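Local coordinates for protein serine proteinase inhibitor 1 (PDB 6BJ5) that inhibits serine proteases as a viral serpin and is important in the virulence of myxoma virus, at residues Y38-R48 and I59-E67. Residues are numbered along the deposited sequence; the frame is centred on the assembly and turned at random.
Sequences YGLTSALSVLR and IDVPESVVE
Arg48 reaches from the helix 37-49 across the loop that runs back beside it, with contacts from CB to the guanidinium on Ile59, Val61 and Glu63. CB packs on CG2 of Ile59 at 4.0 Å. With CG anti to the backbone N (chi1 -179°) and the chain extended as far as NE, CD comes to lie beside the carbonyl oxygen of Ile59. NE has the carbonyl oxygen of Val61 over one face of the guanidinium, and CG of Glu63 equally near. At the tip the two nitrogens diverge: NH1 makes a weak, bent hydrogen bond to Ile59 O (3.0 Å), whereas NH2 meets OE2 of Glu63 in the guanidinium plane, in a long and weak salt bridge of 3.5 Å to a poorly ordered carboxylate whose own plane is turned 56° away. In this serpin fold the helix packs against strands 73-81 and 142-153 of the large central sheet, and residues 59-67 run antiparallel to it on the way from helix 53-58 to strand 73-81. One turn back, Ser45 OG donates to Pro62 O (3.1 Å), approaching in the carbonyl plane. Val61 divides its methyls beside this bond, CG1 against Ser45 CB and the carbonyl oxygen of Thr41, CG2 against Leu44 CB and CD1, the latter 3.9 Å away. Val65 packs one turn further back, CG1 against Ser45 CB and Thr41 CG2, CG2 against Ser42 OG and Tyr38 CZ. The Ser42 hydroxyl itself donates to Tyr38 O and lies above one face of the Tyr38 ring, offset toward its rim.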
ATOM      1  N   TYR A  38       0.057   4.314   2.204  1.00 23.97           N
ATOM      2  CA  TYR A  38      -0.117   5.655   1.651  1.00 20.12           C
ATOM      3  C   TYR A  38      -1.372   5.736   0.792  1.00 31.35           C
ATOM      4  O   TYR A  38      -2.129   6.709   0.860  1.00 30.43           O
ATOM      5  CB  TYR A  38       1.080   6.028   0.806  1.00 22.45           C
ATOM      6  CG  TYR A  38       0.997   7.404   0.200  1.00 29.13           C
ATOM      7  CD1 TYR A  38       1.282   8.523   0.961  1.00 41.72           C
ATOM      8  CD2 TYR A  38       0.625   7.590  -1.122  1.00 26.40           C
ATOM      9  CE1 TYR A  38       1.234   9.784   0.424  1.00 41.84           C
ATOM     10  CE2 TYR A  38       0.558   8.858  -1.669  1.00 32.70           C
ATOM     11  CZ  TYR A  38       0.872   9.952  -0.882  1.00 43.28           C
ATOM     12  OH  TYR A  38       0.828  11.232  -1.375  1.00 49.71           O
ATOM     13  N   GLY A  39      -1.581   4.738  -0.064  1.00 32.25           N
ATOM     14  CA  GLY A  39      -2.756   4.743  -0.924  1.00 24.04           C
ATOM     15  C   GLY A  39      -4.062   4.732  -0.148  1.00 26.07           C
ATOM     16  O   GLY A  39      -5.050   5.337  -0.568  1.00 27.59           O
ATOM     17  N   LEU A  40      -4.108   3.990   0.961  1.00 24.97           N
ATOM     18  CA  LEU A  40      -5.297   3.994   1.809  1.00 24.68           C
ATOM     19  C   LEU A  40      -5.498   5.361   2.444  1.00 28.32           C
ATOM     20  O   LEU A  40      -6.577   5.951   2.360  1.00 34.69           O
ATOM     21  CB  LEU A  40      -5.165   2.933   2.899  1.00 11.89           C
ATOM     22  CG  LEU A  40      -6.384   2.819   3.817  1.00 15.26           C
ATOM     23  CD1 LEU A  40      -7.641   2.604   2.981  1.00 14.20           C
ATOM     24  CD2 LEU A  40      -6.227   1.637   4.787  1.00  8.67           C
ATOM     25  N   THR A  41      -4.440   5.876   3.074  1.00 26.97           N
ATOM     26  CA  THR A  41      -4.463   7.158   3.763  1.00 22.14           C
ATOM     27  C   THR A  41      -4.861   8.288   2.828  1.00 25.44           C
ATOM     28  O   THR A  41      -5.611   9.193   3.222  1.00 24.59           O
ATOM     29  CB  THR A  41      -3.086   7.414   4.373  1.00 23.95           C
ATOM     30  OG1 THR A  41      -2.877   6.482   5.444  1.00 25.91           O
ATOM     31  CG2 THR A  41      -2.972   8.847   4.912  1.00 18.59           C
ATOM     32  N   SER A  42      -4.339   8.279   1.594  1.00 21.02           N
ATOM     33  CA  SER A  42      -4.693   9.339   0.652  1.00 22.35           C
ATOM     34  C   SER A  42      -6.176   9.296   0.295  1.00 22.38           C
ATOM     35  O   SER A  42      -6.835  10.341   0.247  1.00 28.96           O
ATOM     36  CB  SER A  42      -3.832   9.229  -0.600  1.00 35.71           C
ATOM     37  OG  SER A  42      -2.456   9.294  -0.258  1.00 50.79           O
ATOM     38  N   ALA A  43      -6.728   8.097   0.108  1.00 23.82           N
ATOM     39  CA  ALA A  43      -8.147   7.949  -0.196  1.00 18.34           C
ATOM     40  C   ALA A  43      -9.010   8.467   0.947  1.00 30.41           C
ATOM     41  O   ALA A  43      -9.930   9.268   0.738  1.00 32.39           O
ATOM     42  CB  ALA A  43      -8.458   6.474  -0.478  1.00  8.60           C
ATOM     43  N   LEU A  44      -8.716   8.017   2.173  1.00 26.73           N
ATOM     44  CA  LEU A  44      -9.460   8.456   3.348  1.00 15.16           C
ATOM     45  C   LEU A  44      -9.373   9.967   3.522  1.00 19.34           C
ATOM     46  O   LEU A  44     -10.331  10.605   3.981  1.00  9.72           O
ATOM     47  CB  LEU A  44      -8.920   7.763   4.594  1.00 16.42           C
ATOM     48  CG  LEU A  44      -9.047   6.252   4.739  1.00 21.41           C
ATOM     49  CD1 LEU A  44      -8.495   5.810   6.090  1.00 12.55           C
ATOM     50  CD2 LEU A  44     -10.491   5.844   4.608  1.00 11.08           C
ATOM     51  N   SER A  45      -8.230  10.555   3.164  1.00 19.43           N
ATOM     52  CA  SER A  45      -8.048  11.995   3.312  1.00 23.26           C
ATOM     53  C   SER A  45      -8.989  12.769   2.392  1.00 32.80           C
ATOM     54  O   SER A  45      -9.575  13.782   2.796  1.00 32.99           O
ATOM     55  CB  SER A  45      -6.583  12.338   3.039  1.00 31.55           C
ATOM     56  OG  SER A  45      -6.304  13.713   3.189  1.00 35.21           O
ATOM     57  N   VAL A  46      -9.177  12.280   1.163  1.00 37.00           N
ATOM     58  CA  VAL A  46     -10.175  12.854   0.261  1.00 17.91           C
ATOM     59  C   VAL A  46     -11.576  12.633   0.815  1.00 20.93           C
ATOM     60  O   VAL A  46     -12.372  13.573   0.912  1.00 26.51           O
ATOM     61  CB  VAL A  46     -10.027  12.250  -1.146  1.00 27.96           C
ATOM     62  CG1 VAL A  46     -11.166  12.705  -2.044  1.00 21.46           C
ATOM     63  CG2 VAL A  46      -8.676  12.637  -1.747  1.00 15.90           C
ATOM     64  N   LEU A  47     -11.893  11.385   1.207  1.00 30.57           N
ATOM     65  CA  LEU A  47     -13.209  11.058   1.769  1.00 29.10           C
ATOM     66  C   LEU A  47     -13.579  11.984   2.908  1.00 35.84           C
ATOM     67  O   LEU A  47     -14.762  12.193   3.190  1.00 44.44           O
ATOM     68  CB  LEU A  47     -13.214   9.621   2.287  1.00 25.20           C
ATOM     69  CG  LEU A  47     -14.534   9.078   2.838  1.00 24.68           C
ATOM     70  CD1 LEU A  47     -15.569   9.019   1.747  1.00 26.82           C
ATOM     71  CD2 LEU A  47     -14.368   7.702   3.435  1.00 24.87           C
ATOM     72  N   ARG A  48     -12.579  12.555   3.548  1.00 38.32           N
ATOM     73  CA  ARG A  48     -12.769  13.370   4.728  1.00 42.69           C
ATOM     74  C   ARG A  48     -13.289  14.759   4.357  1.00 40.97           C
ATOM     75  O   ARG A  48     -14.050  15.363   5.119  1.00 28.96           O
ATOM     76  CB  ARG A  48     -11.436  13.374   5.472  1.00 36.99           C
ATOM     77  CG  ARG A  48     -11.372  14.105   6.719  1.00 30.93           C
ATOM     78  CD  ARG A  48     -10.006  13.891   7.340  1.00 24.02           C
ATOM     79  NE  ARG A  48      -9.783  14.971   8.283  1.00 38.60           N
ATOM     80  CZ  ARG A  48     -10.307  15.003   9.500  1.00 37.48           C
ATOM     81  NH1 ARG A  48     -11.074  13.992   9.933  1.00 25.63           N
ATOM     82  NH2 ARG A  48     -10.072  16.058  10.268  1.00 29.81           N
ATOM     83  N   ILE A  59     -12.658   9.355  10.707  1.00 31.33           N
ATOM     84  CA  ILE A  59     -11.693   9.269   9.625  1.00 26.88           C
ATOM     85  C   ILE A  59     -10.472  10.052  10.069  1.00 30.94           C
ATOM     86  O   ILE A  59     -10.190  11.149   9.579  1.00 32.21           O
ATOM     87  CB  ILE A  59     -12.298   9.759   8.301  1.00 29.00           C
ATOM     88  CG1 ILE A  59     -13.490   8.868   7.939  1.00 20.46           C
ATOM     89  CG2 ILE A  59     -11.265   9.754   7.189  1.00 31.01           C
ATOM     90  CD1 ILE A  59     -14.550   9.568   7.145  1.00 23.09           C
ATOM     91  N   ASP A  60      -9.753   9.479  11.024  1.00 37.78           N
ATOM     92  CA  ASP A  60      -8.606  10.116  11.665  1.00 39.87           C
ATOM     93  C   ASP A  60      -7.378   9.977  10.759  1.00 33.92           C
ATOM     94  O   ASP A  60      -6.712   8.943  10.747  1.00 30.96           O
ATOM     95  CB  ASP A  60      -8.389   9.498  13.041  1.00 48.14           C
ATOM     96  CG  ASP A  60      -7.686  10.438  13.990  1.00 63.06           C
ATOM     97  OD1 ASP A  60      -6.763  11.151  13.545  1.00 67.77           O
ATOM     98  OD2 ASP A  60      -8.083  10.486  15.178  1.00 68.98           O
ATOM     99  N   VAL A  61      -7.070  11.022   9.999  1.00 32.98           N
ATOM    100  CA  VAL A  61      -6.104  10.960   8.901  1.00 40.69           C
ATOM    101  C   VAL A  61      -5.477  12.337   8.711  1.00 37.71           C
ATOM    102  O   VAL A  61      -6.144  13.343   8.989  1.00 44.46           O
ATOM    103  CB  VAL A  61      -6.795  10.446   7.620  1.00 42.96           C
ATOM    104  CG1 VAL A  61      -6.061  10.853   6.368  1.00 54.78           C
ATOM    105  CG2 VAL A  61      -6.868   8.935   7.657  1.00 24.63           C
ATOM    106  N   PRO A  62      -4.206  12.436   8.304  1.00 35.69           N
ATOM    107  CA  PRO A  62      -3.629  13.751   7.953  1.00 42.18           C
ATOM    108  C   PRO A  62      -4.486  14.483   6.914  1.00 51.58           C
ATOM    109  O   PRO A  62      -4.888  13.910   5.898  1.00 52.46           O
ATOM    110  CB  PRO A  62      -2.248  13.392   7.383  1.00 34.97           C
ATOM    111  CG  PRO A  62      -1.903  12.036   8.026  1.00 27.65           C
ATOM    112  CD  PRO A  62      -3.221  11.333   8.245  1.00 26.27           C
ATOM    113  N   GLU A  63      -4.764  15.769   7.149  1.00 46.99           N
ATOM    114  CA  GLU A  63      -5.520  16.486   6.130  1.00 42.83           C
ATOM    115  C   GLU A  63      -4.714  16.759   4.872  1.00 48.77           C
ATOM    116  O   GLU A  63      -5.307  16.969   3.809  1.00 46.07           O
ATOM    117  CB  GLU A  63      -6.040  17.805   6.688  1.00 45.66           C
ATOM    118  CG  GLU A  63      -6.914  17.663   7.913  1.00 69.64           C
ATOM    119  CD  GLU A  63      -7.814  18.874   8.109  1.00 86.06           C
ATOM    120  OE1 GLU A  63      -7.826  19.754   7.212  1.00 87.40           O
ATOM    121  OE2 GLU A  63      -8.506  18.941   9.152  1.00 90.65           O
ATOM    122  N   SER A  64      -3.389  16.755   4.962  1.00 57.41           N
ATOM    123  CA  SER A  64      -2.519  16.920   3.804  1.00 63.52           C
ATOM    124  C   SER A  64      -1.608  15.710   3.777  1.00 59.45           C
ATOM    125  O   SER A  64      -0.930  15.424   4.770  1.00 71.77           O
ATOM    126  CB  SER A  64      -1.712  18.220   3.861  1.00 72.63           C
ATOM    127  OG  SER A  64      -0.667  18.197   2.905  1.00 79.96           O
ATOM    128  N   VAL A  65      -1.586  15.003   2.670  1.00 42.33           N
ATOM    129  CA  VAL A  65      -0.637  13.911   2.519  1.00 48.32           C
ATOM    130  C   VAL A  65       0.569  14.412   1.747  1.00 46.33           C
ATOM    131  O   VAL A  65       0.454  15.273   0.865  1.00 53.99           O
ATOM    132  CB  VAL A  65      -1.274  12.686   1.834  1.00 46.16           C
ATOM    133  CG1 VAL A  65      -2.518  12.221   2.617  1.00 37.22           C
ATOM    134  CG2 VAL A  65      -1.576  12.975   0.342  1.00 40.21           C
ATOM    135  N   VAL A  66       1.739  13.887   2.107  1.00 42.26           N
ATOM    136  CA  VAL A  66       2.948  14.226   1.391  1.00 37.26           C
ATOM    137  C   VAL A  66       2.759  13.865  -0.071  1.00 37.39           C
ATOM    138  O   VAL A  66       2.019  12.936  -0.418  1.00 38.25           O
ATOM    139  CB  VAL A  66       4.148  13.486   2.008  1.00 46.86           C
ATOM    140  CG1 VAL A  66       5.432  13.656   1.163  1.00 45.76           C
ATOM    141  CG2 VAL A  66       4.357  13.950   3.441  1.00 45.06           C
ATOM    142  N   GLU A  67       3.397  14.635  -0.938  1.00 42.12           N
ATOM    143  CA  GLU A  67       3.483  14.301  -2.343  1.00 53.43           C
ATOM    144  C   GLU A  67       4.864  14.701  -2.836  1.00 51.49           C
ATOM    145  O   GLU A  67       5.432  15.699  -2.387  1.00 56.09           O
ATOM    146  CB  GLU A  67       2.367  14.983  -3.142  1.00 69.45           C
ATOM    147  CG  GLU A  67       1.169  14.072  -3.380  1.00 84.39           C
ATOM    148  CD  GLU A  67      -0.156  14.817  -3.406  1.00 95.33           C
ATOM    149  OE1 GLU A  67      -0.176  16.011  -3.025  1.00 94.63           O
ATOM    150  OE2 GLU A  67      -1.177  14.199  -3.800  1.00 98.45           O
TER
HETATM  151  O   HOH W   1      -2.041  11.481  -2.606  1.00 33.16           O